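Local coordinates for amino acid adenylation domain-containing protein (Bacillus stratosphericus LAMA 585, PDB 6ULY) that probably activates a keto acid as its acyl adenylate, acting as the adenylation domain of a keto acid-selecting nonribosomal depsipeptide synthetase module, at residues G354-E359 with F380-K385; T364-P369 with E404-R409; N78-T83 with A152-L157. One frame throughout, in Å; residues are numbered along the deposited sequence.

Contact 1: residues G354-E359 with F380-K385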
loop_
_atom_site.group_PDB
_atom_site.type_symbol
_atom_site.label_atom_id
_atom_site.label_comp_id
_atom_site.label_asym_id
_atom_site.label_seq_id
_atom_site.Cartn_x
_atom_site.Cartn_y
_atom_site.Cartn_z
ATOM N N GLY A 354 -0.678 23.169 -27.410
ATOM C CA GLY A 354 -0.194 22.385 -26.294
ATOM C C GLY A 354 -1.267 21.664 -25.513
ATOM O O GLY A 354 -0.996 21.196 -24.403
ATOM N N VAL A 355 -2.480 21.569 -26.054
ATOM C CA VAL A 355 -3.586 20.852 -25.430
ATOM C C VAL A 355 -4.181 19.919 -26.476
ATOM O O VAL A 355 -4.467 20.345 -27.600
ATOM C CB VAL A 355 -4.659 21.816 -24.885
ATOM C CG1 VAL A 355 -5.812 21.038 -24.261
ATOM C CG2 VAL A 355 -4.048 22.777 -23.875
ATOM N N LEU A 356 -4.360 18.653 -26.110
ATOM C CA LEU A 356 -4.853 17.627 -27.022
ATOM C C LEU A 356 -6.239 17.181 -26.588
ATOM O O LEU A 356 -6.467 16.910 -25.404
ATOM C CB LEU A 356 -3.908 16.425 -27.056
ATOM C CG LEU A 356 -2.492 16.703 -27.560
ATOM C CD1 LEU A 356 -1.584 15.516 -27.285
ATOM C CD2 LEU A 356 -2.512 17.030 -29.044
ATOM N N THR A 357 -7.154 17.093 -27.547
ATOM C CA THR A 357 -8.518 16.652 -27.295
ATOM C C THR A 357 -8.821 15.441 -28.162
ATOM O O THR A 357 -8.488 15.418 -29.350
ATOM C CB THR A 357 -9.527 17.774 -27.573
ATOM O OG1 THR A 357 -9.427 18.771 -26.550
ATOM C CG2 THR A 357 -10.948 17.233 -27.607
ATOM N N PHE A 358 -9.451 14.435 -27.557
ATOM C CA PHE A 358 -9.730 13.178 -28.233
ATOM C C PHE A 358 -11.146 12.725 -27.911
ATOM O O PHE A 358 -11.769 13.185 -26.951
ATOM C CB PHE A 358 -8.752 12.072 -27.818
ATOM C CG PHE A 358 -7.307 12.423 -28.017
ATOM C CD1 PHE A 358 -6.726 12.337 -29.270
ATOM C CD2 PHE A 358 -6.525 12.825 -26.945
ATOM C CE1 PHE A 358 -5.391 12.649 -29.454
ATOM C CE2 PHE A 358 -5.191 13.136 -27.123
ATOM C CZ PHE A 358 -4.625 13.049 -28.380
ATOM N N GLU A 359 -11.641 11.799 -28.726
ATOM C CA GLU A 359 -12.927 11.178 -28.454
ATOM C C GLU A 359 -12.817 10.282 -27.226
ATOM O O GLU A 359 -11.823 9.574 -27.044
ATOM C CB GLU A 359 -13.386 10.363 -29.663
ATOM C CG GLU A 359 -14.894 10.327 -29.861
ATOM C CD GLU A 359 -15.440 11.619 -30.444
ATOM O OE1 GLU A 359 -14.647 12.398 -31.014
ATOM O OE2 GLU A 359 -16.661 11.855 -30.334
ATOM N N PHE A 380 -6.466 16.952 -22.720
ATOM C CA PHE A 380 -5.279 16.758 -21.906
ATOM C C PHE A 380 -4.257 17.841 -22.215
ATOM O O PHE A 380 -4.154 18.319 -23.348
ATOM C CB PHE A 380 -4.651 15.382 -22.152
ATOM C CG PHE A 380 -5.571 14.232 -21.862
ATOM C CD1 PHE A 380 -5.880 13.887 -20.558
ATOM C CD2 PHE A 380 -6.112 13.484 -22.893
ATOM C CE1 PHE A 380 -6.723 12.820 -20.287
ATOM C CE2 PHE A 380 -6.950 12.418 -22.628
ATOM C CZ PHE A 380 -7.257 12.090 -21.322
ATOM N N THR A 381 -3.497 18.219 -21.194
ATOM C CA THR A 381 -2.418 19.182 -21.345
ATOM C C THR A 381 -1.125 18.438 -21.654
ATOM O O THR A 381 -0.675 17.610 -20.853
ATOM C CB THR A 381 -2.258 20.023 -20.081
ATOM O OG1 THR A 381 -3.494 20.685 -19.784
ATOM C CG2 THR A 381 -1.144 21.051 -20.266
ATOM N N GLU A 382 -0.534 18.728 -22.811
ATOM C CA GLU A 382 0.763 18.157 -23.140
ATOM C C GLU A 382 1.804 18.610 -22.126
ATOM O O GLU A 382 1.812 19.766 -21.691
ATOM C CB GLU A 382 1.190 18.571 -24.549
ATOM C CG GLU A 382 0.344 17.975 -25.662
ATOM C CD GLU A 382 0.887 18.296 -27.047
ATOM O OE1 GLU A 382 0.563 19.377 -27.585
ATOM O OE2 GLU A 382 1.647 17.469 -27.592
ATOM N N LEU A 383 2.683 17.688 -21.742
ATOM C CA LEU A 383 3.735 17.976 -20.780
ATOM C C LEU A 383 5.108 18.078 -21.431
ATOM O O LEU A 383 6.093 18.352 -20.736
ATOM C CB LEU A 383 3.739 16.913 -19.674
ATOM C CG LEU A 383 2.393 16.760 -18.954
ATOM C CD1 LEU A 383 2.492 15.772 -17.801
ATOM C CD2 LEU A 383 1.865 18.105 -18.450
ATOM N N GLY A 384 5.198 17.877 -22.741
ATOM C CA GLY A 384 6.378 18.254 -23.496
ATOM C C GLY A 384 7.356 17.113 -23.693
ATOM O O GLY A 384 7.136 15.965 -23.295
ATOM N N LYS A 385 8.461 17.464 -24.339
ATOM C CA LYS A 385 9.507 16.512 -24.655
ATOM C C LYS A 385 10.380 16.247 -23.433
ATOM O O LYS A 385 10.499 17.101 -22.547
ATOM C CB LYS A 385 10.383 17.031 -25.791
ATOM C CG LYS A 385 9.669 17.159 -27.119
ATOM C CD LYS A 385 10.652 17.228 -28.276
ATOM C CE LYS A 385 9.927 17.261 -29.615
ATOM N NZ LYS A 385 9.023 18.442 -29.731
HETATM O O HOH W 1 1.207 21.949 -23.058
#

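Contact 2: residues T364-P369 with E404-R409. With SO4 (sulfate ion), chain K.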
loop_
_atom_site.group_PDB
_atom_site.type_symbol
_atom_site.label_atom_id
_atom_site.label_comp_id
_atom_site.label_asym_id
_atom_site.label_seq_id
_atom_site.Cartn_x
_atom_site.Cartn_y
_atom_site.Cartn_z
ATOM N N THR A 364 -9.281 3.755 -25.155
ATOM C CA THR A 364 -8.724 2.416 -25.017
ATOM C C THR A 364 -8.027 1.926 -26.280
ATOM O O THR A 364 -7.529 0.796 -26.293
ATOM C CB THR A 364 -9.826 1.422 -24.634
ATOM O OG1 THR A 364 -10.872 1.472 -25.613
ATOM C CG2 THR A 364 -10.399 1.759 -23.269
ATOM N N GLU A 365 -7.979 2.738 -27.330
ATOM C CA GLU A 365 -7.382 2.334 -28.597
ATOM C C GLU A 365 -6.455 3.452 -29.072
ATOM O O GLU A 365 -5.981 4.292 -28.295
ATOM C CB GLU A 365 -8.473 2.026 -29.631
ATOM C CG GLU A 365 -9.532 1.037 -29.169
ATOM C CD GLU A 365 -10.645 0.861 -30.188
ATOM O OE1 GLU A 365 -10.903 1.810 -30.959
ATOM O OE2 GLU A 365 -11.257 -0.228 -30.223
ATOM N N GLN A 366 -6.175 3.466 -30.370
ATOM C CA GLN A 366 -5.498 4.609 -30.965
ATOM C C GLN A 366 -6.347 5.854 -30.748
ATOM O O GLN A 366 -7.509 5.906 -31.165
ATOM C CB GLN A 366 -5.260 4.365 -32.455
ATOM C CG GLN A 366 -4.525 5.494 -33.154
ATOM C CD GLN A 366 -4.254 5.194 -34.613
ATOM O OE1 GLN A 366 -4.614 5.973 -35.495
ATOM N NE2 GLN A 366 -3.611 4.062 -34.876
ATOM N N LEU A 367 -5.775 6.850 -30.074
ATOM C CA LEU A 367 -6.523 8.058 -29.754
ATOM C C LEU A 367 -6.949 8.772 -31.031
ATOM O O LEU A 367 -6.144 8.972 -31.947
ATOM C CB LEU A 367 -5.676 8.984 -28.881
ATOM C CG LEU A 367 -5.327 8.432 -27.499
ATOM C CD1 LEU A 367 -4.282 9.303 -26.829
ATOM C CD2 LEU A 367 -6.576 8.328 -26.637
ATOM N N ARG A 368 -8.221 9.157 -31.088
ATOM C CA ARG A 368 -8.785 9.809 -32.263
ATOM C C ARG A 368 -9.041 11.277 -31.952
ATOM O O ARG A 368 -9.923 11.584 -31.133
ATOM C CB ARG A 368 -10.079 9.113 -32.690
ATOM C CG ARG A 368 -9.845 7.747 -33.333
ATOM C CD ARG A 368 -11.108 6.902 -33.384
ATOM N NE ARG A 368 -10.878 5.631 -34.071
ATOM C CZ ARG A 368 -11.755 4.632 -34.124
ATOM N NH1 ARG A 368 -12.934 4.741 -33.525
ATOM N NH2 ARG A 368 -11.450 3.517 -34.775
ATOM N N PRO A 369 -8.302 12.213 -32.550
ATOM C CA PRO A 369 -8.511 13.626 -32.221
ATOM C C PRO A 369 -9.941 14.062 -32.497
ATOM O O PRO A 369 -10.653 13.479 -33.316
ATOM C CB PRO A 369 -7.518 14.356 -33.132
ATOM C CG PRO A 369 -6.462 13.348 -33.425
ATOM C CD PRO A 369 -7.167 12.025 -33.474
ATOM N N GLU A 404 2.808 5.600 -30.631
ATOM C CA GLU A 404 2.349 6.901 -30.171
ATOM C C GLU A 404 0.825 6.959 -30.233
ATOM O O GLU A 404 0.174 6.188 -30.944
ATOM C CB GLU A 404 2.970 8.021 -31.005
ATOM C CG GLU A 404 4.459 8.237 -30.755
ATOM C CD GLU A 404 4.906 9.659 -31.076
ATOM O OE1 GLU A 404 4.198 10.345 -31.842
ATOM O OE2 GLU A 404 5.960 10.094 -30.558
ATOM N N ASP A 405 0.254 7.875 -29.451
ATOM C CA ASP A 405 -1.198 8.060 -29.377
ATOM C C ASP A 405 -1.903 6.811 -28.845
ATOM O O ASP A 405 -3.033 6.505 -29.237
ATOM C CB ASP A 405 -1.773 8.460 -30.742
ATOM C CG ASP A 405 -1.257 9.806 -31.223
ATOM O OD1 ASP A 405 -1.173 10.743 -30.402
ATOM O OD2 ASP A 405 -0.934 9.925 -32.426
ATOM N N HIS A 406 -1.239 6.085 -27.946
ATOM C CA HIS A 406 -1.813 4.925 -27.270
ATOM C C HIS A 406 -1.554 5.074 -25.779
ATOM O O HIS A 406 -0.395 5.157 -25.357
ATOM C CB HIS A 406 -1.206 3.615 -27.783
ATOM C CG HIS A 406 -1.805 3.121 -29.063
ATOM N ND1 HIS A 406 -2.697 2.071 -29.111
ATOM C CD2 HIS A 406 -1.629 3.522 -30.345
ATOM C CE1 HIS A 406 -3.051 1.852 -30.365
ATOM N NE2 HIS A 406 -2.416 2.719 -31.134
ATOM N N ILE A 407 -2.623 5.102 -24.986
ATOM C CA ILE A 407 -2.472 5.232 -23.542
ATOM C C ILE A 407 -1.879 3.952 -22.975
ATOM O O ILE A 407 -2.408 2.856 -23.185
ATOM C CB ILE A 407 -3.821 5.556 -22.883
ATOM C CG1 ILE A 407 -4.275 6.965 -23.285
ATOM C CG2 ILE A 407 -3.701 5.430 -21.365
ATOM C CD1 ILE A 407 -5.644 7.352 -22.767
ATOM N N GLY A 408 -0.776 4.089 -22.245
ATOM C CA GLY A 408 -0.143 2.957 -21.600
ATOM C C GLY A 408 0.630 3.368 -20.364
ATOM O O GLY A 408 0.440 4.472 -19.844
ATOM N N ARG A 409 1.509 2.492 -19.888
ATOM C CA ARG A 409 2.276 2.735 -18.673
ATOM C C ARG A 409 3.537 3.523 -19.003
ATOM O O ARG A 409 4.345 3.094 -19.835
ATOM C CB ARG A 409 2.628 1.412 -17.997
ATOM C CG ARG A 409 1.430 0.713 -17.395
ATOM C CD ARG A 409 1.490 -0.798 -17.589
ATOM N NE ARG A 409 0.409 -1.464 -16.868
ATOM C CZ ARG A 409 -0.843 -1.556 -17.308
ATOM N NH1 ARG A 409 -1.181 -1.025 -18.477
ATOM N NH2 ARG A 409 -1.757 -2.179 -16.578
HETATM S S SO4 K . 2.506 -3.123 -13.820
HETATM O O1 SO4 K . 3.798 -3.680 -13.454
HETATM O O2 SO4 K . 1.510 -4.163 -13.849
HETATM O O3 SO4 K . 2.567 -2.500 -15.119
HETATM O O4 SO4 K . 2.139 -2.138 -12.847
#

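Contact 3: residues N78-T83 with A152-L157. With SO4 (sulfate ion), chain D.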
loop_
_atom_site.group_PDB
_atom_site.type_symbol
_atom_site.label_atom_id
_atom_site.label_comp_id
_atom_site.label_asym_id
_atom_site.label_seq_id
_atom_site.Cartn_x
_atom_site.Cartn_y
_atom_site.Cartn_z
ATOM N N ASN A 78 12.598 28.481 6.059
ATOM C CA ASN A 78 13.396 28.263 4.857
ATOM C C ASN A 78 14.863 28.586 5.105
ATOM O O ASN A 78 15.752 27.845 4.669
ATOM C CB ASN A 78 12.855 29.114 3.707
ATOM C CG ASN A 78 11.531 28.606 3.182
ATOM O OD1 ASN A 78 11.292 27.397 3.130
ATOM N ND2 ASN A 78 10.658 29.526 2.787
ATOM N N HIS A 79 15.137 29.693 5.803
ATOM C CA HIS A 79 16.517 30.087 6.065
ATOM C C HIS A 79 17.274 28.984 6.793
ATOM O O HIS A 79 18.379 28.597 6.390
ATOM C CB HIS A 79 16.539 31.384 6.877
ATOM C CG HIS A 79 17.907 31.791 7.327
ATOM N ND1 HIS A 79 18.731 32.598 6.570
ATOM C CD2 HIS A 79 18.597 31.505 8.458
ATOM C CE1 HIS A 79 19.867 32.794 7.217
ATOM N NE2 HIS A 79 19.811 32.140 8.363
ATOM N N ALA A 80 16.695 28.467 7.877
ATOM C CA ALA A 80 17.373 27.425 8.637
ATOM C C ALA A 80 17.510 26.138 7.826
ATOM O O ALA A 80 18.523 25.437 7.938
ATOM C CB ALA A 80 16.624 27.162 9.942
ATOM N N MET A 81 16.508 25.808 7.004
ATOM C CA MET A 81 16.540 24.542 6.272
ATOM C C MET A 81 17.556 24.585 5.138
ATOM O O MET A 81 18.349 23.650 4.966
ATOM C CB MET A 81 15.153 24.208 5.725
ATOM C CG MET A 81 15.135 22.989 4.801
ATOM S SD MET A 81 13.522 22.182 4.730
ATOM C CE MET A 81 12.441 23.573 4.418
ATOM N N VAL A 82 17.525 25.651 4.332
ATOM C CA VAL A 82 18.527 25.837 3.285
ATOM C C VAL A 82 19.929 25.763 3.877
ATOM O O VAL A 82 20.823 25.104 3.336
ATOM C CB VAL A 82 18.299 27.176 2.560
ATOM C CG1 VAL A 82 19.501 27.530 1.700
ATOM C CG2 VAL A 82 17.039 27.124 1.716
ATOM N N THR A 83 20.142 26.451 5.000
ATOM C CA THR A 83 21.460 26.451 5.626
ATOM C C THR A 83 21.813 25.070 6.154
ATOM O O THR A 83 22.951 24.609 6.000
ATOM C CB THR A 83 21.503 27.480 6.761
ATOM O OG1 THR A 83 21.208 28.777 6.237
ATOM C CG2 THR A 83 22.871 27.510 7.428
ATOM N N ALA A 152 18.536 22.550 17.358
ATOM C CA ALA A 152 18.099 23.669 16.540
ATOM C C ALA A 152 19.265 24.218 15.729
ATOM O O ALA A 152 20.428 24.122 16.129
ATOM C CB ALA A 152 17.502 24.776 17.409
ATOM N N VAL A 153 18.932 24.812 14.583
ATOM C CA VAL A 153 19.944 25.319 13.664
ATOM C C VAL A 153 20.394 26.728 14.042
ATOM O O VAL A 153 21.590 27.029 14.002
ATOM C CB VAL A 153 19.398 25.267 12.225
ATOM C CG1 VAL A 153 20.213 26.161 11.306
ATOM C CG2 VAL A 153 19.398 23.835 11.713
ATOM N N GLU A 154 19.461 27.616 14.389
ATOM C CA GLU A 154 19.822 28.998 14.709
ATOM C C GLU A 154 20.948 29.093 15.730
ATOM O O GLU A 154 21.914 29.830 15.482
ATOM C CB GLU A 154 18.583 29.762 15.195
ATOM C CG GLU A 154 17.534 30.014 14.118
ATOM C CD GLU A 154 16.511 28.889 14.014
ATOM O OE1 GLU A 154 16.800 27.773 14.491
ATOM O OE2 GLU A 154 15.415 29.127 13.462
ATOM N N PRO A 155 20.910 28.388 16.860
ATOM C CA PRO A 155 22.068 28.402 17.768
ATOM C C PRO A 155 23.393 28.096 17.084
ATOM O O PRO A 155 24.430 28.635 17.491
ATOM C CB PRO A 155 21.713 27.321 18.797
ATOM C CG PRO A 155 20.227 27.236 18.769
ATOM C CD PRO A 155 19.829 27.514 17.352
ATOM N N MET A 156 23.391 27.240 16.058
ATOM C CA MET A 156 24.637 26.896 15.379
ATOM C C MET A 156 25.146 28.042 14.519
ATOM O O MET A 156 26.354 28.129 14.265
ATOM C CB MET A 156 24.440 25.645 14.521
ATOM C CG MET A 156 23.953 24.434 15.292
ATOM S SD MET A 156 23.634 22.982 14.265
ATOM C CE MET A 156 22.952 21.854 15.473
ATOM N N LEU A 157 24.255 28.929 14.066
ATOM C CA LEU A 157 24.676 30.041 13.224
ATOM C C LEU A 157 25.629 30.988 13.938
ATOM O O LEU A 157 26.243 31.834 13.277
ATOM C CB LEU A 157 23.458 30.828 12.731
ATOM C CG LEU A 157 22.782 30.344 11.446
ATOM C CD1 LEU A 157 21.621 31.255 11.089
ATOM C CD2 LEU A 157 23.772 30.279 10.289
HETATM S S SO4 D . 12.331 32.012 6.884
HETATM O O1 SO4 D . 12.589 31.555 8.227
HETATM O O2 SO4 D . 11.314 31.209 6.256
HETATM O O3 SO4 D . 13.541 31.918 6.117
HETATM O O4 SO4 D . 11.899 33.371 6.892
#

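Contact 1: residues G354-E359 with F380-K385
L356 and F380 form the hydrogen-bonded pair of a two-stranded antiparallel ribbon, 355-359 against 377-381. L356 N donates to F380 O at 2.8 Å and F380 N returns a nearly straight bond (171°) to L356 O at 2.7 Å. V355 and T381, the adjoining non-hydrogen-bonded pair, put their side chains on the other face, where they pack on I346 and P307; T381 OG1 bonds to V305 O. On the L356 face, F380 and F358 cross at about a right angle and meet edge to edge, CD2 of F358 lying 4.1 Å from CD2 of F380, and the ring of F358 also stands nearly perpendicular to that of F445. Next to T381, E382 crosses the isobutyl group of L356 at about a right angle, its CG 3.5 Å from L356 CD1. With chi2 extended (-174°) the carboxylate stays beside that methyl: OE1 comes to 3.4 Å from G354 CA, while OE2 forms a salt bridge with R450. L383, the next residue, touches the keto acyl adenylate. G354 O is gripped twice, by E382 N at 3.0 Å and by a water that donates to it at 2.7 Å and also to E382 O.

Contact 2: residues T364-P369 with E404-R409
L367 lies over the backbone of D405, and its amide sends a practically straight hydrogen bond (177°) to D405 O, 2.9 Å from N and in the plane of that carbonyl. The side chain then climbs past the same oxygen. Its CB stands 3.6 Å from D405 O; CG, turned anti to the leucine's own carbonyl carbon (chi1 -65°), stays at 3.5 Å from it. At CG the chain forks. CD1 remains beside the D405 peptide, 3.9 Å from D405 O, whereas CD2 turns to I407 and meets its CD1 at 4.1 Å, the two side chains crossing at about a right angle. The carbonyl of D405 is thus lined by the apolar branch of the very residue whose N-H it accepts.

One residue earlier, Q366 lies against the imidazole of H406. Its CA sits over one face of the ring, 3.9 Å from the ring centroid, in a CH-pi contact, and its CB is 3.5 Å from H406 NE2. The amide plane of Q366 is turned 70° from the ring.

Farther along, R409 NE makes a bent hydrogen bond to sulfate O3 at 3.0 Å; the ion, probably from the crystallisation liquor, is also held by H399 and by K112 of the second subunit. D405 OD1 is bonded to H447. Segment 364-369, part of the loop between strands 355-359 and 377-381, rests on the residues leading into strand 408-413, and F445 of the adjacent strand 438-447 packs against both L367 and I407.

Contact 3: residues N78-T83 with A152-L157
A80 meets V153 in apolar packing, with A80 CB 4.0 Å from V153 CG1; V153 CG1 also comes near A80 O. A second apolar pair joins T83 CG2 to L157 CD2 at 4.1 Å, their side chains crossing at an angle. A closer approach is made by the imidazole of H79: L157 CD1 comes in at the ring edge, in its plane, 3.4 Å from NE2. Chi1 of 174°, which sets the ring opposite the backbone N, carries it out to this methyl, and Y34 meets the ring edge-to-face. Helix 78-91, which bears H79, A80 and T83, is the crossover of a beta-alpha-beta unit between the parallel neighbours 70-74 and 94-97, and segment 152-157 continues from strand 150-152, one edge of the same sheet. Hydrogen bonding here runs within a segment or to partners outside the two. T83 OG1 donates to H79 O at 2.8 Å, and T83 N reaches that oxygen from the opposite face of its carbonyl plane; OG1 is also bonded to Q44. E154 OE1 accepts from the backbone N of D130. At the helix start a sulfate, probably from the crystallisation liquor, takes hydrogen bonds from N78 N (O2, 3.0 Å) and H79 N (O3, 2.8 Å), joined by S77 and R245.

In the fold
Contacts 1 and 2 are neighbours, their centres about 12 Å apart, and their segments alternate along the chain. The loop of contact 2 springs from the ribbon of contact 1 and folds back on it: E359 N probably bonds to R368 O at 3.0 Å, and F358 CD1 packs on L367 CB at 3.5 Å. F445 touches both. Contact 1 holds a ligand-pocket residue, L383, and the side chain of T381 is about 8 Å from the keto acyl adenylate; from I407 in contact 2 it is about 13 Å. Contact 3 lies on the opposite side of the chain's centre, at the sheet with strands 70-74, 94-97 and 150-152, its centre about 43 Å from that of contact 1 and about 49 Å from that of contact 2.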